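Local coordinates for protein N5-carboxyaminoimidazole ribonucleotide synthetase (Bacillus anthracis, PDB 3QFF) that probably catalyses the ATP-dependent carboxylation of aminoimidazole ribonucleotide with bicarbonate, giving N5-carboxyaminoimidazole ribonucleotide in purine biosynthesis, at residues 39-44 with 55-60; 203-208 with 253-258; 288-293 with 310-315; 319-324 with 376-381. One frame throughout, in Å; residues are numbered along the deposited sequence.

Interaction 1 (39-44 with 55-60); sequences KIAVLD and ADIEIV
Val42 bonds to strand 57-60 through both its N and its O: N gives to Ile57 O, and O takes the N-H of Ile59 at 2.8 Å. Asp44 N then bonds to Ile59 O. Strands 39-44 and 57-60 run parallel, their short axes 4.8 Å apart at closest and 11° apart in direction. At the start of the pairing, where Ala55 and Asp56 are still loop, Ile40 O accepts two donors, Asp56 N at 2.8 Å and Ile57 N at 3.1 Å, the first bond bent and the second straighter.

One side chain takes part in the backbone pairing. Asp56 OD2 accepts the N-H of Ile40 at 2.9 Å on its anti side, with the donor tilted 28° out of the carboxylate plane. The same oxygen forms a salt bridge with Lys34. The aliphatic part of Lys39 passes obliquely over Asp56; its CG, anti to the backbone N (chi1 175°), lies beside the carboxylate, and the extended chain carries CE to 3.8 Å from Ile57 CD1.

Apolar contacts are made on both faces of the strand pair. Val42 CG1 touches Ala55 CB at 3.6 Å, and Ile40 CG2 packs against the same methyl. On the face with Ala41, Ile57, Leu43 and Ile59, Ala41 CB meets Ile57 CB at 4.0 Å; helix 66-74 packs on this side.

Strand 39-44 lies between 16-20 and 57-60, the latter outermost within this chain. Asp44 OD2 bonds to Gly22 N in a glycine-rich turn, consistent with the Rossmann-like fold of the preATP-grasp domain.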
loop_
_atom_site.group_PDB
_atom_site.type_symbol
_atom_site.label_atom_id
_atom_site.label_comp_id
_atom_site.label_asym_id
_atom_site.label_seq_id
_atom_site.Cartn_x
_atom_site.Cartn_y
_atom_site.Cartn_z
ATOM N N LYS A 39 -1.743 3.366 -15.143
ATOM C CA LYS A 39 -0.446 3.190 -15.791
ATOM C C LYS A 39 0.407 4.411 -15.442
ATOM O O LYS A 39 -0.130 5.488 -15.196
ATOM C CB LYS A 39 -0.662 3.058 -17.310
ATOM C CG LYS A 39 0.611 2.974 -18.147
ATOM C CD LYS A 39 0.287 2.539 -19.600
ATOM C CE LYS A 39 1.526 2.659 -20.504
ATOM N NZ LYS A 39 1.263 2.167 -21.898
ATOM N N ILE A 40 1.724 4.243 -15.394
ATOM C CA ILE A 40 2.618 5.301 -14.947
ATOM C C ILE A 40 3.719 5.601 -15.964
ATOM O O ILE A 40 4.411 4.686 -16.436
ATOM C CB ILE A 40 3.294 4.941 -13.581
ATOM C CG1 ILE A 40 2.239 4.646 -12.497
ATOM C CG2 ILE A 40 4.300 6.049 -13.134
ATOM C CD1 ILE A 40 1.361 5.827 -12.117
ATOM N N ALA A 41 3.870 6.883 -16.297
ATOM C CA ALA A 41 5.039 7.362 -17.052
ATOM C C ALA A 41 5.830 8.320 -16.172
ATOM O O ALA A 41 5.244 9.126 -15.448
ATOM C CB ALA A 41 4.598 8.047 -18.355
ATOM N N VAL A 42 7.156 8.241 -16.217
ATOM C CA VAL A 42 7.990 9.137 -15.414
ATOM C C VAL A 42 9.079 9.768 -16.279
ATOM O O VAL A 42 9.607 9.131 -17.193
ATOM C CB VAL A 42 8.616 8.404 -14.172
ATOM C CG1 VAL A 42 9.389 7.153 -14.588
ATOM C CG2 VAL A 42 9.525 9.341 -13.349
ATOM N N LEU A 43 9.392 11.028 -15.990
ATOM C CA LEU A 43 10.562 11.706 -16.561
ATOM C C LEU A 43 11.541 12.075 -15.451
ATOM O O LEU A 43 11.147 12.651 -14.430
ATOM C CB LEU A 43 10.140 12.952 -17.342
ATOM C CG LEU A 43 11.189 13.837 -18.035
ATOM C CD1 LEU A 43 10.499 14.667 -19.089
ATOM C CD2 LEU A 43 11.927 14.756 -17.059
ATOM N N ASP A 44 12.818 11.772 -15.679
ATOM C CA ASP A 44 13.877 11.939 -14.680
ATOM C C ASP A 44 15.237 11.917 -15.396
ATOM O O ASP A 44 15.411 11.173 -16.360
ATOM C CB ASP A 44 13.812 10.799 -13.650
ATOM C CG ASP A 44 14.720 11.033 -12.436
ATOM O OD1 ASP A 44 15.910 10.668 -12.500
ATOM O OD2 ASP A 44 14.240 11.585 -11.413
ATOM N N ALA A 55 7.516 2.199 -12.993
ATOM C CA ALA A 55 6.800 2.843 -14.099
ATOM C C ALA A 55 6.673 1.939 -15.319
ATOM O O ALA A 55 7.495 1.040 -15.513
ATOM C CB ALA A 55 7.481 4.156 -14.486
ATOM N N ASP A 56 5.637 2.177 -16.124
ATOM C CA ASP A 56 5.435 1.452 -17.380
ATOM C C ASP A 56 6.296 2.092 -18.471
ATOM O O ASP A 56 6.849 1.402 -19.340
ATOM C CB ASP A 56 3.962 1.467 -17.813
ATOM C CG ASP A 56 3.026 0.843 -16.778
ATOM O OD1 ASP A 56 2.671 -0.344 -16.934
ATOM O OD2 ASP A 56 2.640 1.534 -15.805
ATOM N N ILE A 57 6.407 3.418 -18.417
ATOM C CA ILE A 57 7.212 4.184 -19.374
ATOM C C ILE A 57 8.223 5.085 -18.645
ATOM O O ILE A 57 7.868 5.764 -17.677
ATOM C CB ILE A 57 6.309 5.031 -20.303
ATOM C CG1 ILE A 57 5.327 4.121 -21.046
ATOM C CG2 ILE A 57 7.141 5.862 -21.290
ATOM C CD1 ILE A 57 4.271 4.860 -21.843
ATOM N N GLU A 58 9.473 5.080 -19.115
ATOM C CA GLU A 58 10.537 5.912 -18.560
ATOM C C GLU A 58 11.121 6.838 -19.634
ATOM O O GLU A 58 11.545 6.375 -20.691
ATOM C CB GLU A 58 11.636 5.023 -17.964
ATOM C CG GLU A 58 12.865 5.759 -17.386
ATOM C CD GLU A 58 14.004 4.802 -16.987
ATOM O OE1 GLU A 58 14.823 5.160 -16.120
ATOM O OE2 GLU A 58 14.080 3.674 -17.521
ATOM N N ILE A 59 11.121 8.141 -19.364
ATOM C CA ILE A 59 11.831 9.110 -20.197
ATOM C C ILE A 59 13.027 9.679 -19.436
ATOM O O ILE A 59 12.874 10.330 -18.395
ATOM C CB ILE A 59 10.904 10.254 -20.681
ATOM C CG1 ILE A 59 9.736 9.686 -21.481
ATOM C CG2 ILE A 59 11.685 11.266 -21.518
ATOM C CD1 ILE A 59 8.569 10.634 -21.636
ATOM N N VAL A 60 14.224 9.428 -19.957
ATOM C CA VAL A 60 15.439 9.874 -19.301
ATOM C C VAL A 60 15.881 11.185 -19.958
ATOM O O VAL A 60 16.421 11.173 -21.069
ATOM C CB VAL A 60 16.541 8.764 -19.308
ATOM C CG1 VAL A 60 17.806 9.232 -18.589
ATOM C CG2 VAL A 60 16.019 7.502 -18.630
#

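Interaction 2 (203-208 with 253-258); sequences RSVSGE and ELVGTL
The guanidinium of Arg203 has Leu254 O at its edge, and Gly207 CA lies 3.6 Å over one face, nearer its margin than its centre. NH1 donates to Leu254 O at 2.6 Å. The oxygen lies almost in the guanidinium plane, yet the nitrogen stands 37° out of the carbonyl plane of Leu254, away from the lone-pair directions. With chi1 at -172° and the chain extended as far as NE, CB, CG and CD all run along the same carbonyl; CG is 3.1 Å from Leu254 O. CB also meets the CD2 methyl of Leu254, at 3.9 Å.

At the root of this side chain the backbones form one antiparallel, hydrogen-bonded pair, Arg203 with Gly256: Arg203 N gives to Gly256 O, and Gly256 N returns to Arg203 O at 2.8 Å. Here strands 195-203 and 256-264 are neighbours in the large antiparallel sheet to which the ATP-grasp strands contribute. The pairing stops where Ser204 to Gly207 make a type I turn leading to strand 209-220. Glu253 closes the preceding helix with a Schellman motif, just before the chain enters this sheet. Val205 CG2 and Val255 CG1 touch obliquely at 3.8 Å, beside the turn.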
loop_
_atom_site.group_PDB
_atom_site.type_symbol
_atom_site.label_atom_id
_atom_site.label_comp_id
_atom_site.label_asym_id
_atom_site.label_seq_id
_atom_site.Cartn_x
_atom_site.Cartn_y
_atom_site.Cartn_z
ATOM N N ARG A 203 -6.770 18.692 -1.460
ATOM C CA ARG A 203 -7.947 19.303 -2.087
ATOM C C ARG A 203 -8.068 18.799 -3.512
ATOM O O ARG A 203 -7.128 18.924 -4.300
ATOM C CB ARG A 203 -7.872 20.838 -2.061
ATOM C CG ARG A 203 -9.160 21.512 -2.514
ATOM C CD ARG A 203 -9.230 22.994 -2.114
ATOM N NE ARG A 203 -10.395 23.655 -2.718
ATOM C CZ ARG A 203 -10.445 24.134 -3.962
ATOM N NH1 ARG A 203 -9.404 24.036 -4.769
ATOM N NH2 ARG A 203 -11.556 24.718 -4.406
ATOM N N SER A 204 -9.210 18.210 -3.835
ATOM C CA SER A 204 -9.403 17.631 -5.166
ATOM C C SER A 204 -9.741 18.690 -6.219
ATOM O O SER A 204 -10.064 19.831 -5.888
ATOM C CB SER A 204 -10.479 16.534 -5.143
ATOM O OG SER A 204 -11.790 17.085 -5.205
ATOM N N VAL A 205 -9.676 18.280 -7.488
ATOM C CA VAL A 205 -10.038 19.118 -8.625
ATOM C C VAL A 205 -11.421 19.756 -8.403
ATOM O O VAL A 205 -11.606 20.953 -8.666
ATOM C CB VAL A 205 -10.021 18.282 -9.951
ATOM C CG1 VAL A 205 -10.643 19.059 -11.111
ATOM C CG2 VAL A 205 -8.618 17.889 -10.310
ATOM N N SER A 206 -12.370 18.978 -7.881
ATOM C CA SER A 206 -13.726 19.479 -7.649
ATOM C C SER A 206 -13.907 20.261 -6.334
ATOM O O SER A 206 -15.007 20.727 -6.045
ATOM C CB SER A 206 -14.748 18.339 -7.728
ATOM O OG SER A 206 -14.558 17.402 -6.678
ATOM N N GLY A 207 -12.838 20.394 -5.549
ATOM C CA GLY A 207 -12.886 21.150 -4.297
ATOM C C GLY A 207 -13.189 20.385 -3.010
ATOM O O GLY A 207 -13.316 21.002 -1.962
ATOM N N GLU A 208 -13.301 19.054 -3.068
ATOM C CA GLU A 208 -13.369 18.259 -1.828
ATOM C C GLU A 208 -12.047 18.389 -1.063
ATOM O O GLU A 208 -10.984 18.344 -1.671
ATOM C CB GLU A 208 -13.658 16.787 -2.118
ATOM C CG GLU A 208 -13.989 15.992 -0.871
ATOM C CD GLU A 208 -14.121 14.512 -1.131
ATOM O OE1 GLU A 208 -14.492 13.795 -0.185
ATOM O OE2 GLU A 208 -13.848 14.059 -2.269
ATOM N N GLU A 253 -6.425 28.200 -3.312
ATOM C CA GLU A 253 -7.148 27.361 -4.289
ATOM C C GLU A 253 -6.375 26.089 -4.664
ATOM O O GLU A 253 -6.145 25.778 -5.853
ATOM C CB GLU A 253 -7.579 28.192 -5.513
ATOM C CG GLU A 253 -8.622 29.282 -5.133
ATOM C CD GLU A 253 -8.887 30.321 -6.229
ATOM O OE1 GLU A 253 -9.818 31.144 -6.045
ATOM O OE2 GLU A 253 -8.172 30.330 -7.257
ATOM N N LEU A 254 -5.986 25.346 -3.626
ATOM C CA LEU A 254 -5.170 24.159 -3.788
ATOM C C LEU A 254 -5.878 23.108 -4.624
ATOM O O LEU A 254 -7.074 22.866 -4.447
ATOM C CB LEU A 254 -4.808 23.551 -2.417
ATOM C CG LEU A 254 -4.230 22.133 -2.342
ATOM C CD1 LEU A 254 -2.776 22.052 -2.903
ATOM C CD2 LEU A 254 -4.274 21.577 -0.895
ATOM N N VAL A 255 -5.120 22.480 -5.520
ATOM C CA VAL A 255 -5.513 21.198 -6.096
ATOM C C VAL A 255 -4.326 20.246 -5.935
ATOM O O VAL A 255 -3.219 20.555 -6.354
ATOM C CB VAL A 255 -5.928 21.312 -7.585
ATOM C CG1 VAL A 255 -6.197 19.910 -8.193
ATOM C CG2 VAL A 255 -7.163 22.227 -7.732
ATOM N N GLY A 256 -4.562 19.089 -5.326
ATOM C CA GLY A 256 -3.492 18.156 -5.011
ATOM C C GLY A 256 -3.181 18.171 -3.520
ATOM O O GLY A 256 -4.093 18.210 -2.681
ATOM N N THR A 257 -1.888 18.178 -3.199
ATOM C CA THR A 257 -1.390 17.981 -1.841
ATOM C C THR A 257 -0.617 19.209 -1.399
ATOM O O THR A 257 0.195 19.746 -2.167
ATOM C CB THR A 257 -0.446 16.749 -1.796
ATOM O OG1 THR A 257 -1.151 15.616 -2.298
ATOM C CG2 THR A 257 0.010 16.425 -0.367
ATOM N N LEU A 258 -0.877 19.667 -0.175
ATOM C CA LEU A 258 -0.089 20.749 0.415
ATOM C C LEU A 258 0.404 20.349 1.805
ATOM O O LEU A 258 -0.390 19.999 2.661
ATOM C CB LEU A 258 -0.916 22.045 0.504
ATOM C CG LEU A 258 -0.165 23.296 0.992
ATOM C CD1 LEU A 258 0.889 23.732 -0.033
ATOM C CD2 LEU A 258 -1.147 24.451 1.253
#

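Interaction 3 (288-293 with 310-315); sequences DACETS and TNLLKP
Ala289, Cys290 and Glu291 pair with the loop 310-315 through a single backbone bridge, Cys290 with Leu312, made where the chain leaves helix 286-289. The end-to-end directions of 289-291 and 310-314 are 140° apart. Leu313 N gives a hydrogen bond of 2.7 Å to Ala289 O, and Glu291 N gives one of 3.1 Å to Asn311 O. These bonds flank the bridged pair, and Cys290 CA adds a CA-H...O contact to Asn311 O.

Glu291 and Asn311 carry the polar side-chain contact. They lie side by side and point the same way, their carboxylate and amide planes 38° apart. Asn311 ND2 sends a nearly straight bond of 3.0 Å to Glu291 OE2. The carboxylate oxygen lies in the amide plane, but the donor approaches from above the carboxylate plane. A chi1 of -163° turns Glu291 CG away from its own N and sends the extended chain alongside Asn311.

Apolar groups pack along the bridge. Leu312 CD1 reaches Ala289 CB at 3.9 Å and also lies near Cys290 SG, while Leu313 CD1 rests against Glu291 CA at 4.1 Å. Ala289 CB also lies 3.4 Å from Lys314 O, a buried carbonyl for which the model has no hydrogen-bonding partner.

At the dimer interface Glu291 OE2 forms a salt bridge with Lys314 of the second subunit, and OE1 a hydrogen bond with Tyr340 of the second subunit. Within its own chain the contact ties the link between helices 286-289 and 294-303 to the loop entering strand 316-322; Cys290 and Leu312 touch strand 209-220, and Ala289 touches strand 354-361.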
loop_
_atom_site.group_PDB
_atom_site.type_symbol
_atom_site.label_atom_id
_atom_site.label_comp_id
_atom_site.label_asym_id
_atom_site.label_seq_id
_atom_site.Cartn_x
_atom_site.Cartn_y
_atom_site.Cartn_z
ATOM N N ASP A 288 1.147 3.800 6.722
ATOM C CA ASP A 288 0.867 2.666 7.599
ATOM C C ASP A 288 -0.144 2.972 8.700
ATOM O O ASP A 288 -0.790 2.065 9.217
ATOM C CB ASP A 288 2.187 2.098 8.156
ATOM C CG ASP A 288 3.090 1.553 7.052
ATOM O OD1 ASP A 288 2.667 0.590 6.368
ATOM O OD2 ASP A 288 4.207 2.090 6.847
ATOM N N ALA A 289 -0.311 4.249 9.030
ATOM C CA ALA A 289 -1.088 4.617 10.226
ATOM C C ALA A 289 -2.433 5.280 9.955
ATOM O O ALA A 289 -3.222 5.454 10.891
ATOM C CB ALA A 289 -0.262 5.497 11.144
ATOM N N CYS A 290 -2.691 5.662 8.700
ATOM C CA CYS A 290 -3.953 6.320 8.354
ATOM C C CYS A 290 -4.789 5.484 7.414
ATOM O O CYS A 290 -4.295 4.587 6.741
ATOM C CB CYS A 290 -3.715 7.696 7.724
ATOM S SG CYS A 290 -3.136 8.920 8.877
ATOM N N GLU A 291 -6.066 5.830 7.344
ATOM C CA GLU A 291 -7.008 5.147 6.482
ATOM C C GLU A 291 -6.666 5.257 4.975
ATOM O O GLU A 291 -6.918 4.316 4.220
ATOM C CB GLU A 291 -8.412 5.660 6.798
ATOM C CG GLU A 291 -9.494 4.767 6.286
ATOM C CD GLU A 291 -10.850 5.143 6.824
ATOM O OE1 GLU A 291 -11.823 5.052 6.040
ATOM O OE2 GLU A 291 -10.935 5.542 8.014
ATOM N N THR A 292 -6.087 6.388 4.555
ATOM C CA THR A 292 -5.545 6.582 3.197
ATOM C C THR A 292 -4.164 7.211 3.325
ATOM O O THR A 292 -3.971 8.079 4.158
ATOM C CB THR A 292 -6.402 7.593 2.362
ATOM O OG1 THR A 292 -7.794 7.312 2.517
ATOM C CG2 THR A 292 -6.043 7.514 0.863
ATOM N N SER A 293 -3.207 6.820 2.493
ATOM C CA SER A 293 -1.917 7.506 2.534
ATOM C C SER A 293 -1.964 8.851 1.812
ATOM O O SER A 293 -2.820 9.075 0.951
ATOM C CB SER A 293 -0.818 6.635 1.936
ATOM O OG SER A 293 -0.813 6.742 0.531
ATOM N N THR A 310 -9.012 10.259 6.403
ATOM C CA THR A 310 -7.665 10.552 6.915
ATOM C C THR A 310 -7.481 10.208 8.388
ATOM O O THR A 310 -6.504 10.645 9.018
ATOM C CB THR A 310 -7.316 12.024 6.752
ATOM O OG1 THR A 310 -8.281 12.798 7.467
ATOM C CG2 THR A 310 -7.313 12.414 5.280
ATOM N N ASN A 311 -8.419 9.437 8.932
ATOM C CA ASN A 311 -8.370 8.987 10.316
ATOM C C ASN A 311 -7.061 8.322 10.672
ATOM O O ASN A 311 -6.546 7.493 9.906
ATOM C CB ASN A 311 -9.499 7.997 10.583
ATOM C CG ASN A 311 -10.863 8.609 10.366
ATOM O OD1 ASN A 311 -11.186 9.646 10.950
ATOM N ND2 ASN A 311 -11.673 7.977 9.526
ATOM N N LEU A 312 -6.537 8.682 11.838
ATOM C CA LEU A 312 -5.384 8.014 12.409
ATOM C C LEU A 312 -5.871 6.713 13.051
ATOM O O LEU A 312 -6.650 6.743 14.011
ATOM C CB LEU A 312 -4.687 8.891 13.453
ATOM C CG LEU A 312 -3.368 8.282 13.972
ATOM C CD1 LEU A 312 -2.277 8.300 12.896
ATOM C CD2 LEU A 312 -2.889 8.962 15.212
ATOM N N LEU A 313 -5.412 5.587 12.510
ATOM C CA LEU A 313 -5.857 4.273 12.967
ATOM C C LEU A 313 -4.963 3.691 14.059
ATOM O O LEU A 313 -5.411 2.857 14.839
ATOM C CB LEU A 313 -5.970 3.301 11.785
ATOM C CG LEU A 313 -6.971 3.667 10.679
ATOM C CD1 LEU A 313 -7.009 2.573 9.613
ATOM C CD2 LEU A 313 -8.367 3.922 11.246
ATOM N N LYS A 314 -3.709 4.128 14.104
ATOM C CA LYS A 314 -2.781 3.777 15.186
ATOM C C LYS A 314 -1.725 4.875 15.341
ATOM O O LYS A 314 -1.316 5.474 14.343
ATOM C CB LYS A 314 -2.108 2.416 14.902
ATOM C CG LYS A 314 -1.410 1.759 16.129
ATOM C CD LYS A 314 -1.659 0.253 16.173
ATOM C CE LYS A 314 -0.680 -0.465 17.111
ATOM N NZ LYS A 314 -0.838 -1.954 17.002
ATOM N N PRO A 315 -1.272 5.142 16.587
ATOM C CA PRO A 315 -0.166 6.086 16.766
ATOM C C PRO A 315 1.135 5.579 16.110
ATOM O O PRO A 315 1.369 4.366 16.038
ATOM C CB PRO A 315 -0.036 6.194 18.296
ATOM C CG PRO A 315 -1.398 5.838 18.819
ATOM C CD PRO A 315 -1.887 4.763 17.876
#

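Interaction 4 (319-324 with 376-381); sequences VNILGE and HIWDHQ
Glu324 reaches from the start of helix 323-331 to His380 and Gln381. Its CB carries CG into the position between backbone N and carbonyl carbon (chi1 71°), and from CG the chain runs out to CD, which lies 3.4 Å from His380 ND1 and in the plane of that ring. OE1 takes the His380 ND1-H at 2.8 Å through its syn lone pair, within 7° of the ring plane; carboxylate and imidazole planes are turned 50° apart. OE2 accepts from Gln381 NE2 at 2.9 Å. That oxygen lies in the amide plane, although the nitrogen stands above the carboxylate plane. The other polar atom of the amide, Gln381 OE1, is hydrogen-bonded to His325 NE2, which fixes the amide's rotation.

Strand 316-322, in the large antiparallel sheet, leads directly into helix 323-331, and the last modelled helix, 379-382, packs across this junction. Trp378, at that helix's N-cap position, lays its indole against the strand. Val319 CG1 sits over one face in a CH-pi contact, 3.5 Å from the centroid of the five-membered ring, while Ile377 CG2 covers the opposite face. Ile321 CG1 approaches the edge at CZ2, 4.3 Å away. Trp378 NE1 makes a weak, bent hydrogen bond of 2.9 Å to Asn320 O, and Leu322 CD1 touches Gln381 NE2.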
loop_
_atom_site.group_PDB
_atom_site.type_symbol
_atom_site.label_atom_id
_atom_site.label_comp_id
_atom_site.label_asym_id
_atom_site.label_seq_id
_atom_site.Cartn_x
_atom_site.Cartn_y
_atom_site.Cartn_z
ATOM N N VAL A 319 10.557 7.181 11.235
ATOM C CA VAL A 319 11.977 7.523 11.317
ATOM C C VAL A 319 12.615 7.472 9.943
ATOM O O VAL A 319 12.464 6.489 9.218
ATOM C CB VAL A 319 12.771 6.591 12.270
ATOM C CG1 VAL A 319 14.093 7.273 12.671
ATOM C CG2 VAL A 319 11.976 6.287 13.501
ATOM N N ASN A 320 13.330 8.529 9.572
ATOM C CA ASN A 320 14.041 8.541 8.301
ATOM C C ASN A 320 15.266 7.632 8.282
ATOM O O ASN A 320 15.990 7.557 9.277
ATOM C CB ASN A 320 14.492 9.970 7.935
ATOM C CG ASN A 320 13.561 10.651 6.948
ATOM O OD1 ASN A 320 12.637 10.042 6.399
ATOM N ND2 ASN A 320 13.817 11.928 6.700
ATOM N N ILE A 321 15.481 6.974 7.136
ATOM C CA ILE A 321 16.669 6.158 6.873
ATOM C C ILE A 321 17.555 6.850 5.837
ATOM O O ILE A 321 17.275 6.852 4.638
ATOM C CB ILE A 321 16.311 4.705 6.439
ATOM C CG1 ILE A 321 15.414 4.048 7.495
ATOM C CG2 ILE A 321 17.589 3.850 6.171
ATOM C CD1 ILE A 321 14.606 2.874 6.970
ATOM N N LEU A 322 18.633 7.450 6.329
ATOM C CA LEU A 322 19.617 8.107 5.461
ATOM C C LEU A 322 20.673 7.095 5.029
ATOM O O LEU A 322 20.694 5.973 5.531
ATOM C CB LEU A 322 20.254 9.307 6.179
ATOM C CG LEU A 322 19.300 10.312 6.867
ATOM C CD1 LEU A 322 20.099 11.493 7.471
ATOM C CD2 LEU A 322 18.260 10.829 5.883
ATOM N N GLY A 323 21.523 7.479 4.079
ATOM C CA GLY A 323 22.660 6.656 3.663
ATOM C C GLY A 323 23.471 6.135 4.843
ATOM O O GLY A 323 23.826 4.960 4.875
ATOM N N GLU A 324 23.734 7.002 5.823
ATOM C CA GLU A 324 24.470 6.621 7.045
ATOM C C GLU A 324 23.736 5.594 7.938
ATOM O O GLU A 324 24.323 5.077 8.897
ATOM C CB GLU A 324 24.801 7.861 7.883
ATOM C CG GLU A 324 23.569 8.481 8.564
ATOM C CD GLU A 324 23.904 9.491 9.655
ATOM O OE1 GLU A 324 24.589 9.125 10.631
ATOM O OE2 GLU A 324 23.444 10.649 9.552
ATOM N N HIS A 376 19.486 1.306 18.170
ATOM C CA HIS A 376 20.824 1.897 18.028
ATOM C C HIS A 376 21.256 2.110 16.579
ATOM O O HIS A 376 22.415 1.896 16.219
ATOM C CB HIS A 376 21.864 1.107 18.855
ATOM C CG HIS A 376 21.633 1.207 20.330
ATOM N ND1 HIS A 376 21.821 2.380 21.031
ATOM C CD2 HIS A 376 21.188 0.297 21.229
ATOM C CE1 HIS A 376 21.504 2.187 22.299
ATOM N NE2 HIS A 376 21.117 0.931 22.445
ATOM N N ILE A 377 20.306 2.512 15.742
ATOM C CA ILE A 377 20.599 2.851 14.356
ATOM C C ILE A 377 20.811 4.359 14.222
ATOM O O ILE A 377 21.628 4.814 13.419
ATOM C CB ILE A 377 19.453 2.391 13.424
ATOM C CG1 ILE A 377 19.361 0.853 13.404
ATOM C CG2 ILE A 377 19.637 2.941 12.018
ATOM C CD1 ILE A 377 18.037 0.317 12.848
ATOM N N TRP A 378 20.072 5.132 15.016
ATOM C CA TRP A 378 20.067 6.590 14.869
ATOM C C TRP A 378 20.796 7.320 16.005
ATOM O O TRP A 378 20.485 8.472 16.287
ATOM C CB TRP A 378 18.630 7.119 14.692
ATOM C CG TRP A 378 17.916 6.501 13.502
ATOM C CD1 TRP A 378 17.985 6.911 12.200
ATOM C CD2 TRP A 378 17.061 5.348 13.513
ATOM N NE1 TRP A 378 17.222 6.087 11.396
ATOM C CE2 TRP A 378 16.634 5.129 12.179
ATOM C CE3 TRP A 378 16.597 4.491 14.518
ATOM C CZ2 TRP A 378 15.773 4.079 11.826
ATOM C CZ3 TRP A 378 15.739 3.450 14.167
ATOM C CH2 TRP A 378 15.337 3.257 12.828
ATOM N N ASP A 379 21.780 6.656 16.621
ATOM C CA ASP A 379 22.538 7.220 17.752
ATOM C C ASP A 379 23.148 8.600 17.451
ATOM O O ASP A 379 23.212 9.464 18.331
ATOM C CB ASP A 379 23.626 6.237 18.231
ATOM C CG ASP A 379 23.075 5.121 19.130
ATOM O OD1 ASP A 379 23.687 4.032 19.187
ATOM O OD2 ASP A 379 22.041 5.318 19.798
ATOM N N HIS A 380 23.598 8.790 16.214
ATOM C CA HIS A 380 24.076 10.086 15.719
ATOM C C HIS A 380 23.019 11.184 15.929
ATOM O O HIS A 380 23.284 12.207 16.583
ATOM C CB HIS A 380 24.459 9.953 14.237
ATOM C CG HIS A 380 25.002 11.206 13.615
ATOM N ND1 HIS A 380 25.103 11.364 12.252
ATOM C CD2 HIS A 380 25.473 12.354 14.160
ATOM C CE1 HIS A 380 25.610 12.555 11.982
ATOM N NE2 HIS A 380 25.846 13.175 13.124
ATOM N N GLN A 381 21.819 10.947 15.402
ATOM C CA GLN A 381 20.716 11.903 15.508
ATOM C C GLN A 381 20.322 12.138 16.956
ATOM O O GLN A 381 20.140 13.284 17.369
ATOM C CB GLN A 381 19.505 11.454 14.672
ATOM C CG GLN A 381 19.646 11.726 13.160
ATOM C CD GLN A 381 20.744 10.905 12.489
ATOM O OE1 GLN A 381 21.057 9.784 12.916
ATOM N NE2 GLN A 381 21.324 11.453 11.433
#

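In the fold
Interaction 1 belongs to the preATP-grasp sheet and touches none of the other three, its nearest atoms about 13 to 17 Å from theirs. Interactions 2 and 4 reach the same eight-stranded antiparallel sheet, but on opposite sides of the chain's centre, their centres 34 Å apart. Interaction 3 comes between them in sequence: its nearest atoms are about 7 Å from interaction 2, and its loop 310-315 runs into the strand used by interaction 4. Interaction 3 also lies at the interface with the second subunit, whereas no other chain touches interactions 2 and 4. The side chain of Asn320 in interaction 4 is about 12 Å from the bound ADP.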